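Long-range contact in DNA excision repair protein ERCC-6-like (Homo sapiens, PDB 5JNO), which translocates along DNA using ATP and acts as a tension-sensing helicase on stretched, catenated DNA until it is resolved during anaphase: residues L13-E18 / F35-D40. Numbering follows the deposited sequence.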
# COMPACT_ATOMS: atom_id res chain seq x y z
N LEU B 13 2.93 0.01 8.12
CA LEU B 13 4.26 0.02 7.55
C LEU B 13 5.40 -0.24 8.56
O LEU B 13 6.38 -0.87 8.21
CB LEU B 13 4.52 1.31 6.77
CG LEU B 13 3.69 1.50 5.48
CD1 LEU B 13 3.63 2.97 5.06
CD2 LEU B 13 4.26 0.69 4.33
N ARG B 14 5.28 0.27 9.77
CA ARG B 14 6.32 0.06 10.78
C ARG B 14 6.31 -1.43 11.17
O ARG B 14 7.36 -2.04 11.27
CB ARG B 14 6.09 0.99 11.99
CG ARG B 14 6.99 0.79 13.22
CD ARG B 14 6.55 1.68 14.39
NE ARG B 14 6.66 3.12 14.06
CZ ARG B 14 5.65 3.98 13.81
NH1 ARG B 14 4.36 3.61 13.85
NH2 ARG B 14 5.94 5.26 13.51
N TYR B 15 5.11 -2.00 11.35
CA TYR B 15 4.95 -3.42 11.66
C TYR B 15 5.58 -4.33 10.64
O TYR B 15 6.32 -5.24 11.01
CB TYR B 15 3.47 -3.81 11.86
CG TYR B 15 2.82 -3.20 13.08
CD1 TYR B 15 3.55 -2.93 14.25
CD2 TYR B 15 1.45 -2.92 13.09
CE1 TYR B 15 2.94 -2.40 15.38
CE2 TYR B 15 0.84 -2.35 14.20
CZ TYR B 15 1.58 -2.10 15.33
OH TYR B 15 0.97 -1.58 16.43
N VAL B 16 5.34 -4.08 9.36
CA VAL B 16 5.96 -4.88 8.30
C VAL B 16 7.47 -4.70 8.29
O VAL B 16 8.19 -5.68 8.16
CB VAL B 16 5.38 -4.58 6.89
CG1 VAL B 16 6.17 -5.24 5.76
CG2 VAL B 16 3.94 -5.03 6.84
N LYS B 17 7.95 -3.45 8.41
CA LYS B 17 9.39 -3.23 8.43
C LYS B 17 10.06 -4.06 9.56
O LYS B 17 11.08 -4.70 9.33
CB LYS B 17 9.72 -1.76 8.64
CG LYS B 17 11.21 -1.45 8.53
CD LYS B 17 11.56 -0.07 9.08
CE LYS B 17 13.00 0.36 8.75
NZ LYS B 17 13.09 1.13 7.47
N GLU B 18 9.46 -4.03 10.74
CA GLU B 18 10.02 -4.72 11.93
C GLU B 18 9.84 -6.23 11.85
O GLU B 18 10.71 -6.97 12.30
CB GLU B 18 9.40 -4.17 13.22
CG GLU B 18 9.98 -2.82 13.61
CD GLU B 18 9.13 -2.04 14.60
OE1 GLU B 18 8.06 -2.55 15.03
OE2 GLU B 18 9.51 -0.90 14.95
N PHE B 35 3.68 -9.28 11.92
CA PHE B 35 2.88 -9.55 10.73
C PHE B 35 1.38 -9.66 11.04
O PHE B 35 0.57 -9.23 10.24
CB PHE B 35 3.33 -10.79 9.96
CG PHE B 35 4.60 -10.59 9.16
CD1 PHE B 35 4.71 -9.55 8.22
CD2 PHE B 35 5.68 -11.47 9.30
CE1 PHE B 35 5.88 -9.39 7.47
CE2 PHE B 35 6.85 -11.31 8.56
CZ PHE B 35 6.96 -10.27 7.65
N ASN B 36 1.01 -10.21 12.18
CA ASN B 36 -0.41 -10.30 12.52
C ASN B 36 -1.06 -8.98 12.85
O ASN B 36 -2.22 -8.79 12.53
CB ASN B 36 -0.64 -11.27 13.69
CG ASN B 36 -0.79 -12.68 13.20
OD1 ASN B 36 -1.79 -13.01 12.56
ND2 ASN B 36 0.21 -13.51 13.45
N LEU B 37 -0.32 -8.12 13.54
CA LEU B 37 -0.80 -6.76 13.83
C LEU B 37 -0.97 -5.95 12.52
O LEU B 37 -1.93 -5.18 12.39
CB LEU B 37 0.16 -6.05 14.78
CG LEU B 37 0.23 -6.65 16.18
CD1 LEU B 37 1.42 -6.09 16.96
CD2 LEU B 37 -1.07 -6.42 16.94
N ALA B 38 -0.07 -6.16 11.57
CA ALA B 38 -0.22 -5.64 10.20
C ALA B 38 -1.46 -6.17 9.46
O ALA B 38 -2.24 -5.40 8.90
CB ALA B 38 1.04 -5.93 9.39
N LYS B 39 -1.64 -7.48 9.48
CA LYS B 39 -2.82 -8.12 8.89
C LYS B 39 -4.12 -7.54 9.43
O LYS B 39 -5.13 -7.48 8.70
CB LYS B 39 -2.79 -9.65 9.12
CG LYS B 39 -4.07 -10.37 8.70
CD LYS B 39 -3.90 -11.90 8.64
CE LYS B 39 -3.69 -12.52 10.02
NZ LYS B 39 -4.71 -12.14 11.05
N ASP B 40 -4.11 -7.17 10.70
CA ASP B 40 -5.31 -6.64 11.35
C ASP B 40 -5.66 -5.25 10.87
O ASP B 40 -6.82 -4.86 10.98
CB ASP B 40 -5.12 -6.53 12.85
CG ASP B 40 -5.06 -7.89 13.56
OD1 ASP B 40 -5.32 -8.97 12.96
OD2 ASP B 40 -4.73 -7.82 14.75
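Tyr-15 lays one face of its ring against the beta carbon of Leu-37 in a CH-pi contact. Leu-37 CB sits 4.0 Å from the centroid of the Tyr-15 ring and 21° off the ring normal, displaced toward the rim, where CD2 and CE2 of Tyr-15 each lie 3.8 Å from it. A chi1 of -68° sets Tyr-15 CG anti to the carbonyl carbon and sends the ring toward helix 28-41. The Tyr-15 side chain also touches Leu-34 and Ile-41 of helix 28-41.

The remaining side-chain contacts are apolar, and two of them meet at Ala-38. Its methyl lies 4.1 Å from Tyr-15 CB and 4.0 Å from Val-16 CG2, so one small side chain meets two consecutive residues of the facing helix. The two branches of Val-16 divide their work: CG2 meets Ala-38, while CG1 makes a looser approach, 4.5 Å, to Phe-35 CE1. Phe-35 leaves its backbone pointing away, yet its ring returns to helix 6-25, where it also packs on Ala-19 and Thr-23. Val-16 additionally touches Val-47 of helix 45-48.

All these cross-segment contacts are apolar. The segment axes approach to 8.3 Å and run nearly antiparallel at 153°, a close spacing consistent with alanine at the interface; the nearest CA pairs are Tyr-15 with Ala-38 (5.8 Å) and Val-16 with Phe-35 (6.1 Å). Both segments lie in the tetratricopeptide repeat TPR 1 (residues 12-45), and their near-antiparallel apolar packing is that of such a repeat's helical hairpin, here in the N-terminal fragment of the SNF2-family translocase.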